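Local coordinates for MgGH51 (PDB 6ZPV), which probably hydrolyses terminal alpha-L-arabinofuranosyl residues from arabinose-containing polysaccharides, as a fungal alpha-L-arabinofuranosidase of glycoside hydrolase family 51, at residues G100-K105 and H485-Q490; S28-L33 and Y263-G268; G208-I213 and V496-G501; A35-N40 and F195-P200; G133-A138 and S175-I180. All coordinates share one frame; numbering follows the deposited sequence.

Interaction 1: residues G100-K105 and H485-Q490; sequences GFWGIK and HVNSTQ. With NAG (2-acetamido-2-deoxy-beta-D-glucopyranose), chain C.
Trp-102 lays one face of its indole on the turn from His-485 to Ser-488, meeting Asn-487 first. Its CB lies 3.6 Å from Asn-487 CB, and CG, anti to the carbonyl carbon (chi1 -57°), which helps lay the indole along the turn, comes nearer to the same carbon, at 3.4 Å. The asparagine methylene thus sits over the five-membered ring in a CH-pi contact. Farther along, Asn-487 O lies above the middle of the indole. At the outer end CH2 reaches within 3.4 Å of Ser-488 CB, a second CH-pi contact, now with the six-membered ring. CE3 meets the face of the His-485 ring, making a T-shaped pair with planes at 65°. The glycosylation sequon Asn-487, Ser-488, Thr-489 begins in this type I beta turn and runs one residue beyond it: Asn-487 ND2 is bonded to C1 of an N-acetylglucosamine, whose methyl C8 comes to the indole edge. With an alanine in place of Trp-102, the turn would probably lose the flat surface that backs Asn-487 and Ser-488, and the His-485 ring its edge-on neighbour. Histidine suits its place because ND1 accepts from Asn-487 N at 3.0 Å in the ring plane, while NE2 gives a weak bond to Phe-101 O. One water bridges Trp-102 O and Asn-487 OD1, donating to both.

Interaction 2: residues S28-L33 and Y263-G268; sequences SGDGGL and YVNTDG
Asp-30 spends both carboxylate oxygens on Thr-266 and has by far the most surface covered in this contact. Its OD1 takes the hydroxyl hydrogen of Thr-266 OG1 at 2.7 Å, and its OD2 accepts from Thr-266 N at 2.8 Å. Both donors come in on the syn side, the amide 32° out of the carboxylate plane. CG beside the backbone N (chi1 -71°) helps turn the carboxylate to the threonine, and OD2 also passes 3.3 Å from Asn-265 CA. Threonine suits the other end because OG1 does double duty: while donating to Asp-30 it accepts from Gly-268 N at 2.8 Å, an ST turn, which probably helps hold the hydroxyl toward Asp-30. Its methyl CG2 lies 3.5 Å from Asp-30 OD1. Tyr-263 adds its ring more loosely, with OH 4.1 Å from Ser-28 N; its hydroxyl is instead hydrogen-bonded to Asp-24 OD1 and the backbone N of His-27. Asp-24 also receives the backbone N of Gly-29 and of Asp-30, so it helps position the aspartate. The short helix 29-33 follows strand 20-21 of the eight-stranded parallel barrel, and the contact joins it to strand 264-265, which pairs with strand 257-258, while Leu-33 packs on helix 211-219.

Interaction 3: residues G208-I213 and V496-G501; sequences GLRADI and VSYDAG
Arg-210 supplies the polar part of this contact, reaching Asp-499 with both terminal nitrogens. NH1 and NH2 donate to the single backbone atom Asp-499 O, at 2.9 Å and 3.1 Å, from opposite faces of the carbonyl plane, while the oxygen lies in the plane of the guanidinium. A salt bridge within 208-213 holds the other edge: NE bonds Asp-212 OD1 at 2.7 Å and NH2 bonds OD2, side-on, each oxygen using its syn lone pair. Arg-210 stands at the N-cap of helix 211-219; CG anti to the backbone N (chi1 176°) and the chain extended from there to NE carry the flat group across to the turn after strand 496-498. There Asp-499 OD1 accepts from Gly-501 N, an Asx turn that shapes the loop. The apolar part is a CH-pi contact: Ile-213 CD1 lies 3.7 Å from the Tyr-498 ring centroid, only 8° off its normal, and also covers one guanidinium face near its rim. A leucine in place of Arg-210 would probably leave Asp-499 O without its two donors and Asp-212 without its countercharge. The chemistry implies that the side-on grip of Asp-212 probably limits the rotation of the guanidinium, keeping its outer N-H groups on the loop carbonyl.

Interaction 4: residues A35-N40 and F195-P200; sequences AELLQN and FSLFPP
Glu-36 OE2 is gripped by two backbone amides, Leu-197 N and Leu-38 N, each at 2.9 Å. Leu-197 N comes in on the syn side, and OE2 offers its anti lone pair to Leu-38 N. The contact ties the loop after helix 29-33 to the end of strand 189-198, in one of the two five-stranded antiparallel sheets of the beta-sandwich. Glutamate suits this buried place because its second oxygen is also satisfied: Ser-196 OG donates to OE1 at 2.7 Å, and Arg-41 forms a salt bridge to the same oxygen, probably steadying the negative charge. The chain bends at chi2 (67°), which folds the carboxylate back to the amide of Leu-38. Beside it Leu-37 N donates to Leu-197 O at 2.9 Å. Leucines fill the apolar side: Leu-38 CG touches Leu-197 CB at 3.7 Å, the two side chains crossing at about a right angle, and Leu-38 CD1 reaches Phe-195 CB. The Phe-198 ring stands at 85° to the carboxylate, with one face under the Ala-35 to Glu-36 peptide, where the small Ala-35 lets the ring come close. Proline, having no N-H to satisfy, closes the strand end, and its CD in Pro-199 lies 3.8 Å from Leu-37 CD1.

Interaction 5: residues G133-A138 and S175-I180; sequences GLQTNA and SFFVTI
Two antiparallel strands, 127-136 and 174-181, pair here as neighbours in a five-stranded sheet of the beta-sandwich. Gly-133 and Phe-177 form a hydrogen-bonded pair, with Gly-133 N to Phe-177 O at 2.9 Å and a return bond of the same length from Phe-177 N to Gly-133 O; Gln-135 and Ser-175 form the next such pair. Glycine suits its place because Phe-177 lays its ring over it: the ring centroid is 3.7 Å from Gly-133 CA, a CH-pi contact, and any beta carbon would collide with the ring. Phe-177 CG between its own backbone N and carbonyl carbon (chi1 71°) brings the ring there, beside Gln-135, whose OE1 is hydrogen-bonded to Arg-93. That arginine also makes a cation-pi contact with the Phe-177 ring. On the other face of the sheet lie Leu-134 and Phe-176, a non-hydrogen-bonded pair, with Leu-38 packed on Phe-176. Ser-175 OG donates to OD1 of Asn-137, just past the end of strand 127-136, at 2.7 Å, tilted 31° from the carbonyl plane.

How the interactions relate
Interactions 1, 2 and 3 cluster near the centre of the chain, their centres 10 to 12 Å apart. Val-486 N lies 2.9 Å from Tyr-498 O, a probable hydrogen bond between interactions 1 and 3, and Leu-33 O lies 2.8 Å from Arg-210 N between 2 and 3. Interaction 4 continues directly from the helix of interaction 2 to the beta-sandwich, where Leu-38 CD2 meets Phe-176 CB of interaction 5 at 3.5 Å. Interaction 2 follows the first barrel strand, at the end where (beta/alpha)8 barrels generally carry their active site, so probably near the pocket here too. Interaction 1 carries the glycan on Asn-487, and the side chain of Asp-499 in interaction 3 is about 5 Å from a bound N-acetylglucosamine.

Interaction 1: residues G100-K105 and H485-Q490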
# COMPACT_ATOMS: atom_id res chain seq x y z
N GLY A 100 -20.47 -2.36 -2.49
CA GLY A 100 -19.03 -2.57 -2.51
C GLY A 100 -18.30 -1.24 -2.57
O GLY A 100 -18.85 -0.16 -2.28
N PHE A 101 -17.00 -1.34 -2.93
CA PHE A 101 -16.17 -0.15 -3.22
C PHE A 101 -16.31 0.12 -4.71
O PHE A 101 -15.51 -0.34 -5.56
CB PHE A 101 -14.72 -0.44 -2.80
CG PHE A 101 -14.57 -0.62 -1.30
CD1 PHE A 101 -14.36 0.47 -0.48
CD2 PHE A 101 -14.63 -1.88 -0.74
CE1 PHE A 101 -14.18 0.30 0.88
CE2 PHE A 101 -14.47 -2.06 0.62
CZ PHE A 101 -14.24 -0.96 1.43
N TRP A 102 -17.44 0.75 -5.06
CA TRP A 102 -17.72 1.08 -6.47
C TRP A 102 -17.78 -0.20 -7.35
O TRP A 102 -17.36 -0.22 -8.50
CB TRP A 102 -16.74 2.14 -7.02
CG TRP A 102 -16.82 3.37 -6.18
CD1 TRP A 102 -17.70 4.38 -6.28
CD2 TRP A 102 -16.05 3.63 -5.00
NE1 TRP A 102 -17.53 5.28 -5.26
CE2 TRP A 102 -16.54 4.81 -4.45
CE3 TRP A 102 -14.97 3.00 -4.36
CZ2 TRP A 102 -16.08 5.31 -3.23
CZ3 TRP A 102 -14.50 3.49 -3.17
CH2 TRP A 102 -15.08 4.63 -2.60
N GLY A 103 -18.41 -1.25 -6.79
CA GLY A 103 -18.61 -2.51 -7.50
C GLY A 103 -18.11 -3.70 -6.76
O GLY A 103 -17.37 -3.57 -5.73
N ILE A 104 -18.40 -4.89 -7.27
CA ILE A 104 -17.94 -6.17 -6.76
C ILE A 104 -17.71 -7.06 -7.95
O ILE A 104 -18.65 -7.28 -8.71
CB ILE A 104 -18.88 -6.82 -5.73
CG1 ILE A 104 -19.24 -5.90 -4.57
CG2 ILE A 104 -18.33 -8.17 -5.31
CD1 ILE A 104 -20.22 -6.48 -3.56
N LYS A 105 -16.53 -7.61 -8.07
CA LYS A 105 -16.23 -8.59 -9.11
C LYS A 105 -16.81 -9.94 -8.73
O LYS A 105 -16.48 -10.46 -7.64
CB LYS A 105 -14.74 -8.70 -9.36
CG LYS A 105 -14.33 -9.78 -10.31
CD LYS A 105 -12.84 -9.72 -10.64
CE LYS A 105 -12.29 -10.94 -11.29
NZ LYS A 105 -10.85 -10.72 -11.64
N HIS A 485 -7.38 3.43 -6.05
CA HIS A 485 -8.71 3.03 -6.54
C HIS A 485 -9.17 4.14 -7.46
O HIS A 485 -9.35 5.29 -7.04
CB HIS A 485 -9.71 2.85 -5.38
CG HIS A 485 -10.88 2.08 -5.80
ND1 HIS A 485 -11.66 2.43 -6.91
CD2 HIS A 485 -11.36 0.90 -5.31
CE1 HIS A 485 -12.58 1.49 -7.00
NE2 HIS A 485 -12.44 0.54 -6.05
N VAL A 486 -9.35 3.84 -8.75
CA VAL A 486 -9.71 4.89 -9.72
C VAL A 486 -11.07 5.49 -9.46
O VAL A 486 -11.35 6.56 -10.00
CB VAL A 486 -9.57 4.41 -11.15
CG1 VAL A 486 -8.15 4.03 -11.46
CG2 VAL A 486 -10.58 3.29 -11.48
N ASN A 487 -11.90 4.88 -8.63
CA ASN A 487 -13.20 5.47 -8.30
C ASN A 487 -13.18 6.27 -7.02
O ASN A 487 -14.23 6.86 -6.65
CB ASN A 487 -14.30 4.41 -8.25
CG ASN A 487 -14.44 3.66 -9.54
OD1 ASN A 487 -14.17 2.47 -9.63
ND2 ASN A 487 -14.86 4.37 -10.59
N SER A 488 -12.06 6.35 -6.29
CA SER A 488 -11.97 7.15 -5.07
C SER A 488 -10.52 7.54 -4.82
O SER A 488 -9.78 6.87 -4.12
CB SER A 488 -12.54 6.43 -3.89
OG SER A 488 -12.46 7.26 -2.72
N THR A 489 -10.15 8.66 -5.45
CA THR A 489 -8.78 9.17 -5.49
C THR A 489 -8.62 10.50 -4.75
O THR A 489 -9.41 11.43 -5.01
CB THR A 489 -8.37 9.33 -6.96
OG1 THR A 489 -8.32 8.03 -7.58
CG2 THR A 489 -7.02 9.98 -7.07
N GLN A 490 -7.65 10.56 -3.86
CA GLN A 490 -7.25 11.78 -3.16
C GLN A 490 -5.89 12.35 -3.60
O GLN A 490 -5.61 13.48 -3.29
CB GLN A 490 -7.30 11.61 -1.66
CG GLN A 490 -8.67 11.16 -1.12
CD GLN A 490 -8.99 9.70 -1.29
OE1 GLN A 490 -8.13 8.89 -0.95
NE2 GLN A 490 -10.20 9.39 -1.79
C1 NAG C . -15.03 3.77 -11.86
C2 NAG C . -16.44 4.06 -12.42
C3 NAG C . -16.58 3.65 -13.88
C4 NAG C . -15.41 4.19 -14.72
C5 NAG C . -14.15 3.77 -14.07
C6 NAG C . -12.84 4.16 -14.83
C7 NAG C . -18.29 4.14 -10.81
C8 NAG C . -19.23 3.25 -10.06
N2 NAG C . -17.45 3.42 -11.55
O3 NAG C . -17.83 4.14 -14.38
O4 NAG C . -15.57 3.61 -16.04
O5 NAG C . -14.09 4.33 -12.75
O6 NAG C . -12.87 5.56 -14.96
O7 NAG C . -18.38 5.35 -10.78
O HOH W 1 -14.85 -0.23 -9.58

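Interaction 2: residues S28-L33 and Y263-G268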
# COMPACT_ATOMS: atom_id res chain seq x y z
N SER A 28 -6.42 2.41 -0.92
CA SER A 28 -5.34 1.41 -1.10
C SER A 28 -5.41 0.28 -0.08
O SER A 28 -4.85 -0.81 -0.37
CB SER A 28 -4.00 2.05 -0.99
OG SER A 28 -3.86 2.61 0.30
N GLY A 29 -6.02 0.50 1.07
CA GLY A 29 -6.16 -0.55 2.10
C GLY A 29 -7.58 -1.07 2.03
O GLY A 29 -7.88 -2.02 1.30
N ASP A 30 -8.48 -0.41 2.76
CA ASP A 30 -9.91 -0.65 2.59
C ASP A 30 -10.34 -0.32 1.16
O ASP A 30 -10.18 0.87 0.76
CB ASP A 30 -10.69 0.16 3.59
CG ASP A 30 -10.57 -0.32 5.00
OD1 ASP A 30 -10.66 -1.49 5.30
OD2 ASP A 30 -10.30 0.49 5.86
N GLY A 31 -10.85 -1.29 0.42
CA GLY A 31 -11.15 -1.10 -0.96
C GLY A 31 -10.06 -1.46 -1.96
O GLY A 31 -10.29 -1.39 -3.17
N GLY A 32 -8.90 -1.85 -1.42
CA GLY A 32 -7.70 -2.06 -2.24
C GLY A 32 -7.00 -3.34 -1.91
O GLY A 32 -7.48 -4.45 -2.21
N LEU A 33 -5.83 -3.21 -1.29
CA LEU A 33 -5.02 -4.43 -0.93
C LEU A 33 -5.79 -5.35 0.02
O LEU A 33 -5.62 -6.56 -0.05
CB LEU A 33 -3.69 -3.95 -0.38
CG LEU A 33 -2.71 -5.06 0.03
CD1 LEU A 33 -2.26 -5.87 -1.17
CD2 LEU A 33 -1.50 -4.41 0.69
N TYR A 263 -11.82 9.30 4.68
CA TYR A 263 -12.65 8.10 4.89
C TYR A 263 -12.27 7.33 6.14
O TYR A 263 -11.14 7.37 6.65
CB TYR A 263 -12.67 7.21 3.63
CG TYR A 263 -11.33 6.72 3.14
CD1 TYR A 263 -10.78 5.53 3.60
CD2 TYR A 263 -10.61 7.42 2.20
CE1 TYR A 263 -9.56 5.04 3.13
CE2 TYR A 263 -9.38 6.99 1.74
CZ TYR A 263 -8.85 5.81 2.21
OH TYR A 263 -7.65 5.39 1.68
N VAL A 264 -13.25 6.57 6.60
CA VAL A 264 -13.05 5.63 7.71
C VAL A 264 -12.16 4.47 7.29
O VAL A 264 -12.40 3.86 6.24
CB VAL A 264 -14.39 5.13 8.25
CG1 VAL A 264 -14.22 4.08 9.31
CG2 VAL A 264 -15.22 6.30 8.77
N ASN A 265 -11.19 4.15 8.14
CA ASN A 265 -10.45 2.90 8.05
C ASN A 265 -11.07 1.89 9.00
O ASN A 265 -11.27 2.16 10.17
CB ASN A 265 -8.99 3.11 8.42
CG ASN A 265 -8.12 3.91 7.51
OD1 ASN A 265 -6.88 3.74 7.57
ND2 ASN A 265 -8.66 4.79 6.67
N THR A 266 -11.31 0.67 8.48
CA THR A 266 -11.83 -0.41 9.32
C THR A 266 -10.76 -0.93 10.30
O THR A 266 -11.14 -1.54 11.31
CB THR A 266 -12.31 -1.58 8.49
OG1 THR A 266 -11.20 -2.25 7.83
CG2 THR A 266 -13.40 -1.23 7.50
N ASP A 267 -9.49 -0.77 9.94
CA ASP A 267 -8.35 -1.43 10.61
C ASP A 267 -8.43 -2.95 10.46
O ASP A 267 -7.71 -3.66 11.18
CB ASP A 267 -8.14 -0.92 12.03
CG ASP A 267 -7.46 0.45 12.09
OD1 ASP A 267 -6.74 0.78 11.10
OD2 ASP A 267 -7.60 1.11 13.14
N GLY A 268 -9.22 -3.45 9.49
CA GLY A 268 -9.14 -4.85 9.12
C GLY A 268 -7.80 -5.21 8.54
O GLY A 268 -7.36 -6.35 8.70

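Interaction 3: residues G208-I213 and V496-G501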
# COMPACT_ATOMS: atom_id res chain seq x y z
N GLY A 208 -7.20 -11.88 4.68
CA GLY A 208 -6.03 -11.49 3.89
C GLY A 208 -6.38 -10.55 2.72
O GLY A 208 -7.32 -9.72 2.79
N LEU A 209 -5.55 -10.64 1.71
CA LEU A 209 -5.34 -9.56 0.73
C LEU A 209 -5.86 -9.94 -0.67
O LEU A 209 -5.93 -11.14 -1.03
CB LEU A 209 -3.88 -9.16 0.71
CG LEU A 209 -3.27 -8.88 2.08
CD1 LEU A 209 -1.84 -8.41 1.92
CD2 LEU A 209 -4.07 -7.88 2.89
N ARG A 210 -6.21 -8.93 -1.43
CA ARG A 210 -6.74 -9.08 -2.78
C ARG A 210 -5.66 -9.62 -3.71
O ARG A 210 -4.58 -9.04 -3.80
CB ARG A 210 -7.33 -7.76 -3.25
CG ARG A 210 -7.82 -7.80 -4.67
CD ARG A 210 -8.56 -6.54 -5.09
NE ARG A 210 -8.52 -6.39 -6.54
CZ ARG A 210 -9.12 -5.41 -7.24
NH1 ARG A 210 -9.86 -4.54 -6.63
NH2 ARG A 210 -8.95 -5.35 -8.55
N ALA A 211 -5.94 -10.70 -4.40
CA ALA A 211 -4.92 -11.48 -5.13
C ALA A 211 -4.24 -10.68 -6.25
O ALA A 211 -3.01 -10.69 -6.32
CB ALA A 211 -5.56 -12.74 -5.67
N ASP A 212 -4.99 -10.07 -7.16
CA ASP A 212 -4.32 -9.40 -8.28
C ASP A 212 -3.40 -8.26 -7.80
O ASP A 212 -2.29 -8.15 -8.34
CB ASP A 212 -5.32 -9.00 -9.37
CG ASP A 212 -6.43 -8.04 -8.97
OD1 ASP A 212 -6.49 -7.69 -7.77
OD2 ASP A 212 -7.26 -7.66 -9.89
N ILE A 213 -3.83 -7.50 -6.82
CA ILE A 213 -3.01 -6.40 -6.32
C ILE A 213 -1.80 -6.99 -5.59
O ILE A 213 -0.67 -6.55 -5.85
CB ILE A 213 -3.84 -5.47 -5.41
CG1 ILE A 213 -4.97 -4.79 -6.18
CG2 ILE A 213 -2.91 -4.49 -4.74
CD1 ILE A 213 -5.86 -3.91 -5.32
N VAL A 496 0.31 2.01 -8.98
CA VAL A 496 -0.57 0.94 -9.46
C VAL A 496 -2.00 1.37 -9.21
O VAL A 496 -2.33 1.76 -8.09
CB VAL A 496 -0.23 -0.37 -8.74
CG1 VAL A 496 -1.22 -1.49 -9.13
CG2 VAL A 496 1.20 -0.81 -9.03
N SER A 497 -2.86 1.27 -10.24
CA SER A 497 -4.25 1.67 -10.12
C SER A 497 -5.15 0.47 -10.32
O SER A 497 -4.71 -0.54 -10.86
CB SER A 497 -4.57 2.80 -11.10
OG SER A 497 -3.66 3.89 -10.94
N TYR A 498 -6.41 0.58 -9.92
CA TYR A 498 -7.34 -0.55 -10.09
C TYR A 498 -8.75 -0.04 -9.91
O TYR A 498 -9.01 1.02 -9.33
CB TYR A 498 -7.06 -1.68 -9.06
CG TYR A 498 -6.92 -1.15 -7.65
CD1 TYR A 498 -8.00 -0.97 -6.81
CD2 TYR A 498 -5.69 -0.69 -7.20
CE1 TYR A 498 -7.87 -0.40 -5.56
CE2 TYR A 498 -5.57 -0.07 -5.98
CZ TYR A 498 -6.64 0.08 -5.15
OH TYR A 498 -6.46 0.72 -3.95
N ASP A 499 -9.69 -0.83 -10.41
CA ASP A 499 -11.10 -0.71 -10.00
C ASP A 499 -11.49 -2.02 -9.30
O ASP A 499 -10.61 -2.78 -8.85
CB ASP A 499 -11.99 -0.38 -11.21
CG ASP A 499 -12.13 -1.47 -12.22
OD1 ASP A 499 -11.55 -2.57 -12.06
OD2 ASP A 499 -12.86 -1.22 -13.18
N ALA A 500 -12.78 -2.28 -9.14
CA ALA A 500 -13.19 -3.50 -8.42
C ALA A 500 -12.76 -4.78 -9.13
O ALA A 500 -12.82 -5.82 -8.50
CB ALA A 500 -14.70 -3.47 -8.20
N GLY A 501 -12.42 -4.72 -10.41
CA GLY A 501 -12.13 -5.94 -11.17
C GLY A 501 -10.76 -6.13 -11.76
O GLY A 501 -10.44 -7.25 -12.11
O HOH W 2 -9.47 -9.29 -9.46

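Interaction 4: residues A35-N40 and F195-P200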
# COMPACT_ATOMS: atom_id res chain seq x y z
N ALA A 35 -8.74 -7.53 1.22
CA ALA A 35 -9.68 -8.18 0.25
C ALA A 35 -11.16 -7.99 0.56
O ALA A 35 -11.98 -8.38 -0.28
CB ALA A 35 -9.36 -9.66 0.19
N GLU A 36 -11.53 -7.45 1.72
CA GLU A 36 -12.94 -7.25 2.05
C GLU A 36 -13.67 -6.55 0.92
O GLU A 36 -13.20 -5.48 0.40
CB GLU A 36 -13.04 -6.42 3.33
CG GLU A 36 -14.42 -5.92 3.66
CD GLU A 36 -15.41 -7.05 4.02
OE1 GLU A 36 -15.11 -7.75 5.03
OE2 GLU A 36 -16.40 -7.24 3.30
N LEU A 37 -14.86 -6.99 0.57
CA LEU A 37 -15.63 -6.45 -0.56
C LEU A 37 -16.73 -5.50 -0.15
O LEU A 37 -17.23 -4.76 -1.04
CB LEU A 37 -16.25 -7.65 -1.33
CG LEU A 37 -15.22 -8.55 -1.96
CD1 LEU A 37 -15.84 -9.83 -2.50
CD2 LEU A 37 -14.45 -7.82 -3.04
N LEU A 38 -17.17 -5.52 1.10
CA LEU A 38 -18.26 -4.66 1.54
C LEU A 38 -17.71 -3.33 2.08
O LEU A 38 -16.81 -3.35 2.92
CB LEU A 38 -19.13 -5.31 2.61
CG LEU A 38 -19.61 -6.72 2.28
CD1 LEU A 38 -20.51 -7.24 3.37
CD2 LEU A 38 -20.33 -6.77 0.95
N GLN A 39 -18.23 -2.22 1.62
CA GLN A 39 -17.83 -0.89 2.08
C GLN A 39 -18.69 -0.54 3.31
O GLN A 39 -19.86 -0.86 3.36
CB GLN A 39 -17.92 0.13 0.96
CG GLN A 39 -17.56 1.52 1.37
CD GLN A 39 -17.45 2.52 0.25
OE1 GLN A 39 -17.95 2.29 -0.93
NE2 GLN A 39 -16.91 3.64 0.54
N ASN A 40 -18.10 0.12 4.29
CA ASN A 40 -18.85 0.51 5.49
C ASN A 40 -19.48 -0.75 6.14
O ASN A 40 -20.68 -0.75 6.51
CB ASN A 40 -19.88 1.61 5.17
CG ASN A 40 -20.60 2.18 6.37
OD1 ASN A 40 -20.06 2.16 7.50
ND2 ASN A 40 -21.79 2.76 6.13
N PHE A 195 -20.84 -7.02 9.18
CA PHE A 195 -20.93 -7.77 7.91
C PHE A 195 -19.56 -7.98 7.31
O PHE A 195 -18.65 -7.17 7.51
CB PHE A 195 -21.75 -6.96 6.91
CG PHE A 195 -23.20 -6.74 7.24
CD1 PHE A 195 -24.17 -7.64 6.79
CD2 PHE A 195 -23.65 -5.63 7.93
CE1 PHE A 195 -25.54 -7.43 6.99
CE2 PHE A 195 -25.02 -5.42 8.14
CZ PHE A 195 -25.95 -6.31 7.69
N SER A 196 -19.45 -9.01 6.48
CA SER A 196 -18.20 -9.22 5.74
C SER A 196 -18.43 -10.08 4.50
O SER A 196 -19.21 -11.05 4.57
CB SER A 196 -17.16 -9.88 6.63
OG SER A 196 -15.92 -10.12 5.96
N LEU A 197 -17.74 -9.78 3.41
CA LEU A 197 -17.71 -10.63 2.25
C LEU A 197 -16.29 -10.67 1.70
O LEU A 197 -15.77 -9.62 1.31
CB LEU A 197 -18.69 -10.16 1.16
CG LEU A 197 -18.77 -11.06 -0.07
CD1 LEU A 197 -19.46 -12.36 0.21
CD2 LEU A 197 -19.44 -10.36 -1.24
N PHE A 198 -15.71 -11.85 1.67
CA PHE A 198 -14.35 -12.04 1.13
C PHE A 198 -14.33 -12.92 -0.09
O PHE A 198 -15.02 -13.95 -0.11
CB PHE A 198 -13.39 -12.66 2.16
CG PHE A 198 -12.65 -11.67 3.02
CD1 PHE A 198 -13.32 -10.86 3.92
CD2 PHE A 198 -11.30 -11.52 2.95
CE1 PHE A 198 -12.64 -9.94 4.70
CE2 PHE A 198 -10.60 -10.61 3.70
CZ PHE A 198 -11.31 -9.83 4.60
N PRO A 199 -13.52 -12.58 -1.10
CA PRO A 199 -13.17 -13.52 -2.16
C PRO A 199 -12.06 -14.43 -1.68
O PRO A 199 -11.54 -14.25 -0.57
CB PRO A 199 -12.63 -12.54 -3.23
CG PRO A 199 -11.83 -11.54 -2.40
CD PRO A 199 -12.63 -11.40 -1.11
N PRO A 200 -11.57 -15.39 -2.50
CA PRO A 200 -10.34 -16.06 -2.18
C PRO A 200 -9.24 -15.02 -1.95
O PRO A 200 -9.18 -14.02 -2.68
CB PRO A 200 -10.07 -16.95 -3.46
CG PRO A 200 -11.45 -17.14 -4.04
CD PRO A 200 -12.15 -15.82 -3.80

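Interaction 5: residues G133-A138 and S175-I180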
# COMPACT_ATOMS: atom_id res chain seq x y z
N GLY A 133 -26.33 -13.19 -0.70
CA GLY A 133 -25.89 -13.46 -2.07
C GLY A 133 -25.29 -12.30 -2.76
O GLY A 133 -24.95 -11.26 -2.17
N LEU A 134 -25.04 -12.53 -4.06
CA LEU A 134 -24.55 -11.52 -4.99
C LEU A 134 -25.60 -11.35 -6.12
O LEU A 134 -26.11 -12.37 -6.59
CB LEU A 134 -23.20 -11.94 -5.55
CG LEU A 134 -22.05 -11.81 -4.56
CD1 LEU A 134 -20.89 -12.73 -4.97
CD2 LEU A 134 -21.58 -10.36 -4.49
N GLN A 135 -25.87 -10.11 -6.50
CA GLN A 135 -26.81 -9.81 -7.59
C GLN A 135 -26.16 -8.78 -8.50
O GLN A 135 -25.37 -7.96 -8.07
CB GLN A 135 -28.16 -9.36 -7.02
CG GLN A 135 -28.10 -8.04 -6.26
CD GLN A 135 -29.46 -7.56 -5.86
OE1 GLN A 135 -30.22 -8.27 -5.24
NE2 GLN A 135 -29.77 -6.31 -6.22
N THR A 136 -26.61 -8.81 -9.77
CA THR A 136 -26.38 -7.63 -10.59
C THR A 136 -27.06 -6.39 -9.99
O THR A 136 -28.08 -6.57 -9.26
CB THR A 136 -26.80 -7.82 -12.03
OG1 THR A 136 -28.24 -7.89 -12.05
CG2 THR A 136 -26.19 -9.07 -12.65
N ASN A 137 -26.57 -5.18 -10.31
CA ASN A 137 -27.23 -3.99 -9.75
C ASN A 137 -28.65 -3.87 -10.34
O ASN A 137 -29.43 -3.17 -9.72
CB ASN A 137 -26.37 -2.73 -9.88
CG ASN A 137 -25.27 -2.74 -8.85
OD1 ASN A 137 -25.22 -3.62 -7.98
ND2 ASN A 137 -24.36 -1.82 -8.93
N ALA A 138 -28.98 -4.50 -11.47
CA ALA A 138 -30.38 -4.52 -12.00
C ALA A 138 -31.34 -5.43 -11.20
O ALA A 138 -32.51 -5.41 -11.43
CB ALA A 138 -30.36 -4.89 -13.48
N SER A 175 -23.82 -6.17 -6.50
CA SER A 175 -23.94 -5.88 -5.07
C SER A 175 -24.12 -7.17 -4.26
O SER A 175 -24.66 -8.18 -4.76
CB SER A 175 -25.09 -4.97 -4.80
OG SER A 175 -24.89 -3.67 -5.31
N PHE A 176 -23.64 -7.12 -3.02
CA PHE A 176 -23.99 -8.10 -2.01
C PHE A 176 -25.42 -7.83 -1.54
O PHE A 176 -25.82 -6.66 -1.47
CB PHE A 176 -23.03 -7.96 -0.85
CG PHE A 176 -23.32 -8.82 0.35
CD1 PHE A 176 -23.13 -10.20 0.28
CD2 PHE A 176 -23.73 -8.27 1.55
CE1 PHE A 176 -23.38 -11.03 1.36
CE2 PHE A 176 -23.94 -9.11 2.67
CZ PHE A 176 -23.79 -10.46 2.57
N PHE A 177 -26.17 -8.87 -1.20
CA PHE A 177 -27.53 -8.68 -0.67
C PHE A 177 -27.77 -9.61 0.51
O PHE A 177 -27.17 -10.70 0.64
CB PHE A 177 -28.60 -8.91 -1.74
CG PHE A 177 -28.83 -10.32 -2.21
CD1 PHE A 177 -29.61 -11.20 -1.48
CD2 PHE A 177 -28.27 -10.76 -3.40
CE1 PHE A 177 -29.82 -12.49 -1.96
CE2 PHE A 177 -28.51 -12.03 -3.87
CZ PHE A 177 -29.32 -12.92 -3.14
N VAL A 178 -28.72 -9.17 1.33
CA VAL A 178 -29.35 -9.94 2.42
C VAL A 178 -30.85 -9.77 2.26
O VAL A 178 -31.31 -8.62 2.18
CB VAL A 178 -28.89 -9.46 3.79
CG1 VAL A 178 -29.58 -10.21 4.90
CG2 VAL A 178 -27.38 -9.53 3.92
N THR A 179 -31.61 -10.85 2.20
CA THR A 179 -33.08 -10.77 2.12
C THR A 179 -33.72 -11.79 3.06
O THR A 179 -33.18 -12.88 3.32
CB THR A 179 -33.59 -10.96 0.69
OG1 THR A 179 -33.24 -12.23 0.16
CG2 THR A 179 -33.12 -9.88 -0.23
N ILE A 180 -34.97 -11.48 3.39
CA ILE A 180 -35.93 -12.49 3.90
C ILE A 180 -37.19 -12.40 3.02
O ILE A 180 -37.39 -11.44 2.24
CB ILE A 180 -36.25 -12.27 5.40
CG1 ILE A 180 -36.94 -10.93 5.67
CG2 ILE A 180 -35.04 -12.46 6.25
CD1 ILE A 180 -37.40 -10.76 7.11